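Local coordinates for FEZ-1 protein (Fluoribacter gormanii, PDB 5WCK) that probably hydrolyses beta-lactam antibiotics, acting as a monomeric subclass B3 metallo-beta-lactamase with two zinc ions in its active site, at residues A[78-83]-A[89-94]; A[82-87]-A[123-128]; A[107-112]-A[186-191]; A[210-213]-A[218-221]. The protein carries 2 engineered substitutions. One frame throughout, in Å; residues are numbered along the deposited sequence.

Interaction 1 (A[78-83]-A[89-94])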
loop_
_atom_site.group_PDB
_atom_site.type_symbol
_atom_site.label_atom_id
_atom_site.label_comp_id
_atom_site.label_asym_id
_atom_site.label_seq_id
_atom_site.Cartn_x
_atom_site.Cartn_y
_atom_site.Cartn_z
ATOM N N ALA A 78 8.495 -0.764 7.781
ATOM C CA ALA A 78 9.549 -0.717 8.842
ATOM C C ALA A 78 8.966 -0.388 10.222
ATOM O O ALA A 78 9.487 -0.866 11.243
ATOM C CB ALA A 78 10.603 0.287 8.490
ATOM N N GLY A 79 7.914 0.419 10.256
ATOM C CA GLY A 79 7.303 0.896 11.517
ATOM C C GLY A 79 6.398 -0.120 12.201
ATOM O O GLY A 79 5.824 0.193 13.247
ATOM N N SER A 80 6.229 -1.322 11.638
ATOM C CA SER A 80 5.161 -2.230 12.080
ATOM C C SER A 80 5.390 -2.706 13.520
ATOM O O SER A 80 4.441 -2.739 14.301
ATOM C CB SER A 80 4.953 -3.369 11.141
ATOM O OG SER A 80 4.430 -2.878 9.890
ATOM N N GLU A 81 6.629 -3.067 13.865
ATOM C CA GLU A 81 6.882 -3.564 15.246
ATOM C C GLU A 81 6.510 -2.479 16.270
ATOM O O GLU A 81 5.867 -2.794 17.287
ATOM C CB GLU A 81 8.314 -4.055 15.409
ATOM C CG GLU A 81 8.592 -4.594 16.814
ATOM C CD GLU A 81 7.709 -5.726 17.310
ATOM O OE1 GLU A 81 7.054 -6.404 16.493
ATOM O OE2 GLU A 81 7.700 -5.958 18.556
ATOM N N LEU A 82 6.916 -1.227 16.027
ATOM C CA LEU A 82 6.574 -0.118 16.920
ATOM C C LEU A 82 5.058 0.014 17.070
ATOM O O LEU A 82 4.542 0.194 18.167
ATOM C CB LEU A 82 7.139 1.197 16.383
ATOM C CG LEU A 82 8.653 1.355 16.471
ATOM C CD1 LEU A 82 9.085 2.517 15.593
ATOM C CD2 LEU A 82 9.072 1.577 17.926
ATOM N N ILE A 83 4.328 -0.070 15.952
ATOM C CA ILE A 83 2.871 0.065 16.019
ATOM C C ILE A 83 2.281 -1.074 16.858
ATOM O O ILE A 83 1.385 -0.837 17.658
ATOM C CB ILE A 83 2.254 0.166 14.613
ATOM C CG1 ILE A 83 2.693 1.498 13.997
ATOM C CG2 ILE A 83 0.737 0.028 14.682
ATOM C CD1 ILE A 83 2.150 1.810 12.637
ATOM N N ALA A 89 -2.127 -3.818 17.868
ATOM C CA ALA A 89 -2.913 -4.119 16.652
ATOM C C ALA A 89 -2.517 -5.496 16.126
ATOM O O ALA A 89 -1.407 -5.897 16.369
ATOM C CB ALA A 89 -2.631 -3.100 15.568
ATOM N N LYS A 90 -3.438 -6.179 15.450
ATOM C CA LYS A 90 -3.123 -7.475 14.816
ATOM C C LYS A 90 -2.555 -7.208 13.425
ATOM O O LYS A 90 -3.215 -6.553 12.650
ATOM C CB LYS A 90 -4.381 -8.322 14.710
ATOM C CG LYS A 90 -4.924 -8.645 16.081
ATOM C CD LYS A 90 -6.056 -9.562 15.991
ATOM C CE LYS A 90 -7.343 -8.849 15.707
ATOM N NZ LYS A 90 -8.369 -9.494 16.551
ATOM N N TYR A 91 -1.403 -7.805 13.157
ATOM C CA TYR A 91 -0.681 -7.594 11.886
ATOM C C TYR A 91 -1.060 -8.712 10.912
ATOM O O TYR A 91 -0.844 -9.853 11.203
ATOM C CB TYR A 91 0.813 -7.668 12.196
ATOM C CG TYR A 91 1.751 -7.071 11.182
ATOM C CD1 TYR A 91 1.309 -6.267 10.156
ATOM C CD2 TYR A 91 3.099 -7.323 11.271
ATOM C CE1 TYR A 91 2.193 -5.712 9.252
ATOM C CE2 TYR A 91 3.994 -6.770 10.383
ATOM C CZ TYR A 91 3.545 -5.935 9.384
ATOM O OH TYR A 91 4.458 -5.403 8.530
ATOM N N MET A 92 -1.560 -8.327 9.735
ATOM C CA MET A 92 -2.009 -9.303 8.766
ATOM C C MET A 92 -1.278 -9.011 7.450
ATOM O O MET A 92 -1.250 -7.862 6.982
ATOM C CB MET A 92 -3.526 -9.239 8.566
ATOM C CG MET A 92 -4.302 -9.239 9.868
ATOM S SD MET A 92 -6.076 -9.391 9.561
ATOM C CE MET A 92 -6.648 -9.336 11.262
ATOM N N VAL A 93 -0.714 -10.059 6.856
ATOM C CA VAL A 93 0.210 -9.950 5.709
ATOM C C VAL A 93 -0.061 -11.107 4.733
ATOM O O VAL A 93 -0.243 -12.260 5.111
ATOM C CB VAL A 93 1.685 -9.928 6.149
ATOM C CG1 VAL A 93 2.618 -9.887 4.955
ATOM C CG2 VAL A 93 2.001 -8.793 7.094
ATOM N N MET A 94 -0.075 -10.776 3.431
ATOM C CA MET A 94 -0.177 -11.735 2.337
ATOM C C MET A 94 0.944 -12.788 2.461
ATOM O O MET A 94 2.106 -12.441 2.607
ATOM C CB MET A 94 -0.037 -10.998 1.001
ATOM C CG MET A 94 -0.339 -11.829 -0.243
ATOM S SD MET A 94 -2.034 -12.467 -0.409
ATOM C CE MET A 94 -2.891 -10.932 -0.768
#
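Ser80 turns its hydroxyl inward with OG opposite its own carbonyl carbon (chi1 -67°), and Tyr91 answers with CG swung opposite its backbone N (chi1 -161°), which carries the phenol across to the helix. The two lie on a beta-alpha-beta crossover of the metallo-beta-lactamase fold. Strand 64-68 leads through the zinc-binding loop to helix 80-87, and the chain then returns as the parallel strand 90-94. The meeting is small and buried. Ser80 OG lies 2.9 Å from Tyr91 OH, a weak hydrogen bond and not a settled one, since the one proton of Ser80 has another acceptor within reach; OG is also hydrogen-bonded to Ser41 OG and to the carbonyl O of Ala77. Serine suits this first turn of the helix: it is short enough to fit against the phenol, and its hydroxyl ties the start of the helix to Ser41 and lies close to the phenol oxygen. The methylene belongs to the contact as well, Ser80 CB coming within 3.4 Å of Tyr91 CZ. Tyrosine suits the strand because its long flat body spans the gap between sheet and helix while its polar tip finds a hydroxyl partner. Leu67 of the neighbouring strand and Ile101 of helix 95-103 pack against its apolar ring. Nearer the end of the crossover, the methyl of Ala89 faces Ile83 more loosely, with Ala89 CB 4.7 Å from Ile83 CG2. Within its own strand, Val93 places CG2 3.8 Å above the plane of the Tyr91 ring, displaced toward the rim of that face.

Interaction 2 (A[82-87]-A[123-128])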
loop_
_atom_site.group_PDB
_atom_site.type_symbol
_atom_site.label_atom_id
_atom_site.label_comp_id
_atom_site.label_asym_id
_atom_site.label_seq_id
_atom_site.Cartn_x
_atom_site.Cartn_y
_atom_site.Cartn_z
ATOM N N LEU A 82 6.916 -1.227 16.027
ATOM C CA LEU A 82 6.574 -0.118 16.920
ATOM C C LEU A 82 5.058 0.014 17.070
ATOM O O LEU A 82 4.542 0.194 18.167
ATOM C CB LEU A 82 7.139 1.197 16.383
ATOM C CG LEU A 82 8.653 1.355 16.471
ATOM C CD1 LEU A 82 9.085 2.517 15.593
ATOM C CD2 LEU A 82 9.072 1.577 17.926
ATOM N N ILE A 83 4.328 -0.070 15.952
ATOM C CA ILE A 83 2.871 0.065 16.019
ATOM C C ILE A 83 2.281 -1.074 16.858
ATOM O O ILE A 83 1.385 -0.837 17.658
ATOM C CB ILE A 83 2.254 0.166 14.613
ATOM C CG1 ILE A 83 2.693 1.498 13.997
ATOM C CG2 ILE A 83 0.737 0.028 14.682
ATOM C CD1 ILE A 83 2.150 1.810 12.637
ATOM N N LYS A 84 2.783 -2.289 16.678
ATOM C CA LYS A 84 2.306 -3.456 17.434
ATOM C C LYS A 84 2.601 -3.230 18.928
ATOM O O LYS A 84 1.740 -3.504 19.772
ATOM C CB LYS A 84 2.960 -4.750 16.953
ATOM C CG LYS A 84 2.576 -5.206 15.548
ATOM C CD LYS A 84 3.064 -6.589 15.242
ATOM C CE LYS A 84 2.266 -7.678 15.936
ATOM N NZ LYS A 84 2.942 -8.993 15.886
ATOM N N GLN A 85 3.796 -2.734 19.245
ATOM C CA GLN A 85 4.198 -2.508 20.668
ATOM C C GLN A 85 3.270 -1.479 21.314
ATOM O O GLN A 85 2.900 -1.632 22.493
ATOM C CB GLN A 85 5.647 -2.031 20.766
ATOM C CG GLN A 85 6.666 -3.141 20.525
ATOM C CD GLN A 85 8.103 -2.677 20.434
ATOM O OE1 GLN A 85 8.407 -1.526 20.122
ATOM N NE2 GLN A 85 9.019 -3.614 20.630
ATOM N N GLN A 86 2.925 -0.420 20.571
ATOM C CA GLN A 86 2.246 0.757 21.105
ATOM C C GLN A 86 0.727 0.587 21.110
ATOM O O GLN A 86 0.070 1.262 21.887
ATOM C CB GLN A 86 2.658 2.014 20.343
ATOM C CG GLN A 86 4.119 2.393 20.582
ATOM C CD GLN A 86 4.601 3.555 19.747
ATOM O OE1 GLN A 86 3.857 4.483 19.441
ATOM N NE2 GLN A 86 5.861 3.494 19.328
ATOM N N THR A 87 0.190 -0.311 20.268
ATOM C CA THR A 87 -1.290 -0.415 20.095
ATOM C C THR A 87 -1.834 -1.834 20.287
ATOM O O THR A 87 -3.050 -1.988 20.423
ATOM C CB THR A 87 -1.743 0.033 18.698
ATOM O OG1 THR A 87 -1.290 -0.925 17.727
ATOM C CG2 THR A 87 -1.283 1.433 18.360
ATOM N N THR A 123 6.163 -10.428 14.208
ATOM C CA THR A 123 5.382 -11.596 13.902
ATOM C C THR A 123 4.095 -11.156 13.208
ATOM O O THR A 123 3.587 -10.063 13.440
ATOM C CB THR A 123 5.108 -12.402 15.175
ATOM O OG1 THR A 123 4.432 -11.536 16.080
ATOM C CG2 THR A 123 6.372 -12.910 15.828
ATOM N N VAL A 124 3.595 -12.061 12.377
ATOM C CA VAL A 124 2.348 -11.873 11.660
ATOM C C VAL A 124 1.249 -12.636 12.412
ATOM O O VAL A 124 1.329 -13.845 12.621
ATOM C CB VAL A 124 2.513 -12.320 10.198
ATOM C CG1 VAL A 124 1.182 -12.406 9.459
ATOM C CG2 VAL A 124 3.495 -11.410 9.469
ATOM N N ASP A 125 0.180 -11.914 12.747
ATOM C CA ASP A 125 -0.950 -12.487 13.501
ATOM C C ASP A 125 -1.924 -13.261 12.598
ATOM O O ASP A 125 -2.550 -14.227 13.051
ATOM C CB ASP A 125 -1.636 -11.374 14.281
ATOM C CG ASP A 125 -0.700 -10.770 15.307
ATOM O OD1 ASP A 125 -0.265 -11.533 16.189
ATOM O OD2 ASP A 125 -0.368 -9.579 15.187
ATOM N N LYS A 126 -2.091 -12.854 11.331
ATOM C CA LYS A 126 -2.904 -13.585 10.416
ATOM C C LYS A 126 -2.287 -13.523 9.025
ATOM O O LYS A 126 -2.051 -12.455 8.486
ATOM C CB LYS A 126 -4.343 -13.076 10.339
ATOM C CG LYS A 126 -5.271 -13.995 9.570
ATOM C CD LYS A 126 -6.743 -13.604 9.594
ATOM C CE LYS A 126 -7.588 -14.603 8.826
ATOM N NZ LYS A 126 -9.028 -14.257 8.764
ATOM N N VAL A 127 -2.050 -14.703 8.457
ATOM C CA VAL A 127 -1.550 -14.822 7.105
ATOM C C VAL A 127 -2.720 -14.723 6.125
ATOM O O VAL A 127 -3.711 -15.466 6.238
ATOM C CB VAL A 127 -0.797 -16.145 6.918
ATOM C CG1 VAL A 127 -0.356 -16.322 5.476
ATOM C CG2 VAL A 127 0.376 -16.224 7.873
ATOM N N LEU A 128 -2.590 -13.829 5.142
ATOM C CA LEU A 128 -3.664 -13.623 4.159
ATOM C C LEU A 128 -3.368 -14.322 2.830
ATOM O O LEU A 128 -2.250 -14.740 2.554
ATOM C CB LEU A 128 -3.854 -12.123 3.926
ATOM C CG LEU A 128 -4.204 -11.302 5.165
ATOM C CD1 LEU A 128 -4.207 -9.820 4.844
ATOM C CD2 LEU A 128 -5.525 -11.735 5.780
HETATM O O HOH W 1 5.789 -8.782 16.617
HETATM O O HOH W 2 1.717 -10.751 17.688
#
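Lys84 reaches from helix 80-87 to Thr123 and Asp125, which lead into strand 126-128, an outermost strand of the seven-stranded sheet in the metallo-beta-lactamase fold. The direct hydrogen bond runs from Lys84 NZ to Thr123 O, 2.7 Å long, with the donor standing 39° out of the carbonyl plane. A bend at chi3 (75°) in an otherwise extended chain sets the ammonium there, and the Lys84 and Thr123 side chains cross at about a right angle. The charged part is a longer salt bridge of 3.4 Å from Lys84 NZ to Asp125 OD2, the two side chains coming from opposite directions. That carboxylate oxygen also accepts from the backbone N of Tyr91, which ties the aspartate to strand 90-94. Lysine suits a helix rim like this: its side chain touches that of Tyr91 while its charge stays near solvent. Water completes the grip, giving the ammonium three hydrogen-bonding partners in all. One water accepts from both Lys84 NZ and Thr123 N. Another accepts from Lys84 NZ at 2.8 Å and donates to Asp125 OD1 at 2.6 Å.

Interaction 3 (A[107-112]-A[186-191])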
loop_
_atom_site.group_PDB
_atom_site.type_symbol
_atom_site.label_atom_id
_atom_site.label_comp_id
_atom_site.label_asym_id
_atom_site.label_seq_id
_atom_site.Cartn_x
_atom_site.Cartn_y
_atom_site.Cartn_z
ATOM N N SER A 107 15.337 -12.122 3.892
ATOM C CA SER A 107 14.939 -13.117 2.908
ATOM C C SER A 107 14.454 -12.496 1.585
ATOM O O SER A 107 13.949 -13.201 0.719
ATOM C CB SER A 107 13.899 -14.057 3.439
ATOM O OG SER A 107 12.646 -13.383 3.614
ATOM N N ASP A 108 14.595 -11.183 1.431
ATOM C CA ASP A 108 14.060 -10.504 0.239
ATOM C C ASP A 108 14.754 -11.058 -1.010
ATOM O O ASP A 108 15.984 -11.174 -1.049
ATOM C CB ASP A 108 14.275 -8.999 0.364
ATOM C CG ASP A 108 13.562 -8.180 -0.699
ATOM O OD1 ASP A 108 14.015 -8.201 -1.876
ATOM O OD2 ASP A 108 12.570 -7.528 -0.325
ATOM N N PHE A 109 13.966 -11.374 -2.047
ATOM C CA PHE A 109 14.506 -11.982 -3.259
ATOM C C PHE A 109 15.553 -11.104 -3.920
ATOM O O PHE A 109 16.406 -11.632 -4.669
ATOM C CB PHE A 109 13.418 -12.314 -4.290
ATOM C CG PHE A 109 12.938 -11.136 -5.115
ATOM C CD1 PHE A 109 11.874 -10.360 -4.687
ATOM C CD2 PHE A 109 13.540 -10.829 -6.332
ATOM C CE1 PHE A 109 11.434 -9.287 -5.452
ATOM C CE2 PHE A 109 13.099 -9.753 -7.088
ATOM C CZ PHE A 109 12.043 -8.995 -6.644
ATOM N N HIS A 110 15.475 -9.782 -3.710
ATOM C CA HIS A 110 16.349 -8.848 -4.375
ATOM C C HIS A 110 17.338 -8.180 -3.417
ATOM O O HIS A 110 18.494 -7.973 -3.797
ATOM C CB HIS A 110 15.552 -7.773 -5.128
ATOM C CG HIS A 110 16.435 -6.975 -6.012
ATOM N ND1 HIS A 110 16.856 -7.433 -7.241
ATOM C CD2 HIS A 110 17.027 -5.791 -5.832
ATOM C CE1 HIS A 110 17.661 -6.544 -7.768
ATOM N NE2 HIS A 110 17.788 -5.543 -6.933
ATOM N N TYR A 111 16.872 -7.816 -2.208
ATOM C CA TYR A 111 17.606 -6.902 -1.287
ATOM C C TYR A 111 18.170 -7.659 -0.070
ATOM O O TYR A 111 18.622 -7.026 0.883
ATOM C CB TYR A 111 16.706 -5.760 -0.810
ATOM C CG TYR A 111 16.236 -4.847 -1.916
ATOM C CD1 TYR A 111 17.092 -3.946 -2.523
ATOM C CD2 TYR A 111 14.924 -4.918 -2.365
ATOM C CE1 TYR A 111 16.649 -3.111 -3.544
ATOM C CE2 TYR A 111 14.481 -4.126 -3.414
ATOM C CZ TYR A 111 15.340 -3.222 -4.003
ATOM O OH TYR A 111 14.932 -2.406 -5.031
ATOM N N ALA A 112 18.196 -9.000 -0.123
ATOM C CA ALA A 112 18.725 -9.830 1.006
ATOM C C ALA A 112 20.123 -9.369 1.426
ATOM O O ALA A 112 20.448 -9.408 2.631
ATOM C CB ALA A 112 18.731 -11.283 0.621
ATOM N N ASN A 186 15.576 -14.840 -13.576
ATOM C CA ASN A 186 15.828 -14.423 -12.207
ATOM C C ASN A 186 16.114 -15.663 -11.351
ATOM O O ASN A 186 15.322 -16.613 -11.318
ATOM C CB ASN A 186 14.640 -13.620 -11.679
ATOM C CG ASN A 186 14.921 -12.955 -10.350
ATOM O OD1 ASN A 186 15.250 -13.635 -9.376
ATOM N ND2 ASN A 186 14.793 -11.636 -10.300
ATOM N N ILE A 187 17.260 -15.633 -10.648
ATOM C CA ILE A 187 17.741 -16.819 -9.920
ATOM C C ILE A 187 16.928 -17.097 -8.655
ATOM O O ILE A 187 16.703 -18.279 -8.328
ATOM C CB ILE A 187 19.236 -16.630 -9.603
ATOM C CG1 ILE A 187 20.085 -16.532 -10.872
ATOM C CG2 ILE A 187 19.753 -17.687 -8.629
ATOM C CD1 ILE A 187 20.166 -17.805 -11.692
ATOM N N THR A 188 16.505 -16.043 -7.932
ATOM C CA THR A 188 15.828 -16.235 -6.650
ATOM C C THR A 188 14.299 -16.255 -6.800
ATOM O O THR A 188 13.598 -16.838 -5.981
ATOM C CB THR A 188 16.265 -15.163 -5.649
ATOM O OG1 THR A 188 15.925 -13.886 -6.202
ATOM C CG2 THR A 188 17.752 -15.227 -5.352
ATOM N N TYR A 189 13.791 -15.569 -7.830
ATOM C CA TYR A 189 12.345 -15.361 -8.054
ATOM C C TYR A 189 12.039 -15.607 -9.521
ATOM O O TYR A 189 11.772 -14.687 -10.282
ATOM C CB TYR A 189 12.003 -13.946 -7.592
ATOM C CG TYR A 189 10.561 -13.481 -7.622
ATOM C CD1 TYR A 189 9.479 -14.327 -7.825
ATOM C CD2 TYR A 189 10.301 -12.131 -7.433
ATOM C CE1 TYR A 189 8.176 -13.847 -7.853
ATOM C CE2 TYR A 189 9.008 -11.641 -7.413
ATOM C CZ TYR A 189 7.944 -12.488 -7.675
ATOM O OH TYR A 189 6.668 -11.983 -7.655
ATOM N N PRO A 190 12.102 -16.869 -9.993
ATOM C CA PRO A 190 11.972 -17.135 -11.419
ATOM C C PRO A 190 10.669 -16.654 -12.064
ATOM O O PRO A 190 10.669 -16.314 -13.259
ATOM C CB PRO A 190 12.060 -18.667 -11.508
ATOM C CG PRO A 190 12.815 -19.063 -10.258
ATOM C CD PRO A 190 12.440 -18.063 -9.198
ATOM N N LYS A 191 9.592 -16.616 -11.280
ATOM C CA LYS A 191 8.276 -16.242 -11.856
ATOM C C LYS A 191 8.047 -14.723 -11.797
ATOM O O LYS A 191 6.911 -14.266 -12.020
ATOM C CB LYS A 191 7.158 -16.973 -11.114
ATOM C CG LYS A 191 7.154 -18.477 -11.362
ATOM C CD LYS A 191 5.969 -19.207 -10.804
ATOM C CE LYS A 191 5.996 -20.668 -11.205
ATOM N NZ LYS A 191 4.859 -21.413 -10.613
HETATM O O HOH W 3 16.326 -9.278 -9.292
#
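Asn186 OD1 is held by two backbone amides of its own loop: Tyr189 N at 2.9 Å, and Thr188 N, weakly. The bond from the amide three residues on makes an Asx motif, and asparagine suits it because its short side chain can fold back over the turn. Asn186 ND2 meanwhile donates to Lys182 O, makes a weak bond to a water that also contacts His110 ND1, and comes obliquely to Phe109 CE2. The turn thus ordered presents Thr188 and Tyr189 to Phe109. Thr188 OG1 donates to Phe109 O at 2.8 Å; with chi1 at 60° the hydroxyl stands between its own N and carbonyl carbon, and it also sits in the plane of the Phe109 ring, at its edge. Tyr189 makes a T-shaped pair with Phe109, its edge pointing at the phenylalanine face, centroids 4.7 Å apart and planes at 71°. Tyr189 CD2 lies 3.4 Å above the centre of that face, while His110 CB covers the opposite one near the rim. An aromatic residue suits position 109, since it offers one face to each loop. On the first loop, Asp108 OD1 accepts from His110 N, an Asx turn, and from Tyr111 N, which extends it to an Asx motif. The Phe109 side chain is about 9 Å from a zinc ion, so the contact lies near the metal site without touching the metal. Loop 107-112 follows helix 95-103, whereas loop 186-191 leads into helix 192-204, where Asp195 binds Tyr189 OH and Ile192 packs against both Phe109 and Asn186.

Interaction 4 (A[210-213]-A[218-221])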
loop_
_atom_site.group_PDB
_atom_site.type_symbol
_atom_site.label_atom_id
_atom_site.label_comp_id
_atom_site.label_asym_id
_atom_site.label_seq_id
_atom_site.Cartn_x
_atom_site.Cartn_y
_atom_site.Cartn_z
ATOM N N ILE A 210 -11.948 5.328 -6.847
ATOM C CA ILE A 210 -11.115 6.145 -5.964
ATOM C C ILE A 210 -9.700 5.565 -6.011
ATOM O O ILE A 210 -9.449 4.448 -5.580
ATOM C CB ILE A 210 -11.702 6.240 -4.552
ATOM C CG1 ILE A 210 -13.000 7.057 -4.581
ATOM C CG2 ILE A 210 -10.697 6.857 -3.565
ATOM C CD1 ILE A 210 -13.801 6.980 -3.332
ATOM N N PHE A 211 -8.833 6.319 -6.661
ATOM C CA PHE A 211 -7.524 5.895 -7.112
ATOM C C PHE A 211 -6.471 6.257 -6.067
ATOM O O PHE A 211 -6.197 7.428 -5.863
ATOM C CB PHE A 211 -7.248 6.551 -8.467
ATOM C CG PHE A 211 -5.840 6.453 -8.989
ATOM C CD1 PHE A 211 -4.996 5.398 -8.679
ATOM C CD2 PHE A 211 -5.353 7.460 -9.794
ATOM C CE1 PHE A 211 -3.700 5.360 -9.178
ATOM C CE2 PHE A 211 -4.054 7.438 -10.272
ATOM C CZ PHE A 211 -3.233 6.391 -9.961
ATOM N N LEU A 212 -5.907 5.244 -5.409
ATOM C CA LEU A 212 -4.920 5.464 -4.336
ATOM C C LEU A 212 -3.729 4.529 -4.560
ATOM O O LEU A 212 -3.725 3.684 -5.503
ATOM C CB LEU A 212 -5.586 5.214 -2.978
ATOM C CG LEU A 212 -6.813 6.071 -2.680
ATOM C CD1 LEU A 212 -7.544 5.557 -1.444
ATOM C CD2 LEU A 212 -6.420 7.531 -2.492
ATOM N N GLY A 213 -2.722 4.665 -3.693
ATOM C CA GLY A 213 -1.511 3.896 -3.840
ATOM C C GLY A 213 -0.616 3.990 -2.627
ATOM O O GLY A 213 -0.872 4.716 -1.676
ATOM N N MET A 218 1.991 8.359 -6.940
ATOM C CA MET A 218 1.291 7.474 -7.883
ATOM C C MET A 218 -0.029 8.102 -8.311
ATOM O O MET A 218 -0.455 7.912 -9.466
ATOM C CB MET A 218 0.992 6.107 -7.242
ATOM C CG MET A 218 2.225 5.357 -6.934
ATOM S SD MET A 218 1.800 3.893 -5.952
ATOM C CE MET A 218 3.290 2.912 -6.124
ATOM N N PHE A 219 -0.704 8.775 -7.367
ATOM C CA PHE A 219 -2.099 9.143 -7.575
ATOM C C PHE A 219 -2.312 10.654 -7.430
ATOM O O PHE A 219 -3.437 11.079 -7.366
ATOM C CB PHE A 219 -3.024 8.350 -6.653
ATOM C CG PHE A 219 -2.843 8.570 -5.171
ATOM C CD1 PHE A 219 -1.884 7.851 -4.463
ATOM C CD2 PHE A 219 -3.616 9.483 -4.481
ATOM C CE1 PHE A 219 -1.744 8.016 -3.089
ATOM C CE2 PHE A 219 -3.455 9.665 -3.110
ATOM C CZ PHE A 219 -2.507 8.942 -2.420
ATOM N N ASP A 220 -1.236 11.450 -7.427
ATOM C CA ASP A 220 -1.367 12.937 -7.472
ATOM C C ASP A 220 -1.985 13.461 -6.170
ATOM O O ASP A 220 -2.828 14.350 -6.211
ATOM C CB ASP A 220 -2.129 13.412 -8.714
ATOM C CG ASP A 220 -1.871 14.861 -9.105
ATOM O OD1 ASP A 220 -0.860 15.419 -8.645
ATOM O OD2 ASP A 220 -2.697 15.407 -9.878
ATOM N N LEU A 221 -1.547 12.938 -5.026
ATOM C CA LEU A 221 -2.066 13.340 -3.699
ATOM C C LEU A 221 -2.057 14.863 -3.552
ATOM O O LEU A 221 -3.052 15.442 -3.130
ATOM C CB LEU A 221 -1.236 12.715 -2.573
ATOM C CG LEU A 221 -1.524 13.266 -1.168
ATOM C CD1 LEU A 221 -2.890 12.823 -0.689
ATOM C CD2 LEU A 221 -0.445 12.868 -0.173
#
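Phe219 fills the tight side of this contact, packed against Phe211 and Leu212 of the strand. Its CB stands over the middle of the Phe211 ring, 3.7 Å from the centroid and only 6° off the normal, a well-centred CH-pi contact. The shortest approach is beside it, Phe211 CZ lying 3.2 Å from Met218 O. The Phe219 ring itself receives Leu212 CA, another CH-pi contact at 4.0 Å from the centroid, and the branch end Leu212 CD2 reaches the same face, 3.7 Å from Phe219 CE2. A chi1 of 63°, with CG between the backbone N and carbonyl carbon, turns the ring onto the strand, so that Phe219 CD1 also comes obliquely to the backbone, 3.4 Å from Gly213 N. No hydrogen bond crosses between the segments; flat rings and leucine suit a seam closed by apolar surfaces. Strand 210-213 is an outermost strand of the five-stranded sheet in the alpha-beta/beta-alpha sandwich of metallo-beta-lactamases, and the turn after it carries the zinc ligand His215 before the chain doubles back through helix 216-219. Phe211 also meets Tyr245 of helix 239-262, which covers the sheet here. Toward the metal site the packing is sparser. Met218 extends beyond CG to lay its sulfur beside Gly213, SD to CA 3.9 Å, and glycine, having no side chain, leaves the sulfur room there. Met218 is only partly buried, its side chain about 6 Å from a zinc ion and about 4 Å from a bound sulfate, probably from the crystallisation liquor.

Overall arrangement
Interactions 1 and 2 form one continuous patch, their centres 4 Å apart: both start from helix 80-87 and reach neighbouring strands of one sheet, where Tyr91 O and Asp125 N, 2.8 Å apart, probably hydrogen-bond. Interaction 1 is the buried half and interaction 2 the surface half. Interaction 3 is separate, its centre 23 Å from that of interaction 1, and interaction 4 lies across the molecule, 28 Å from interaction 3. Interactions 3 and 4 lie closer to the metal site: Phe109 is about 6 Å from the His73 side chain, and Met218 about 4 Å from that of His215. Interaction 1 only follows the zinc-binding loop in the chain, and interaction 2 lies away from it.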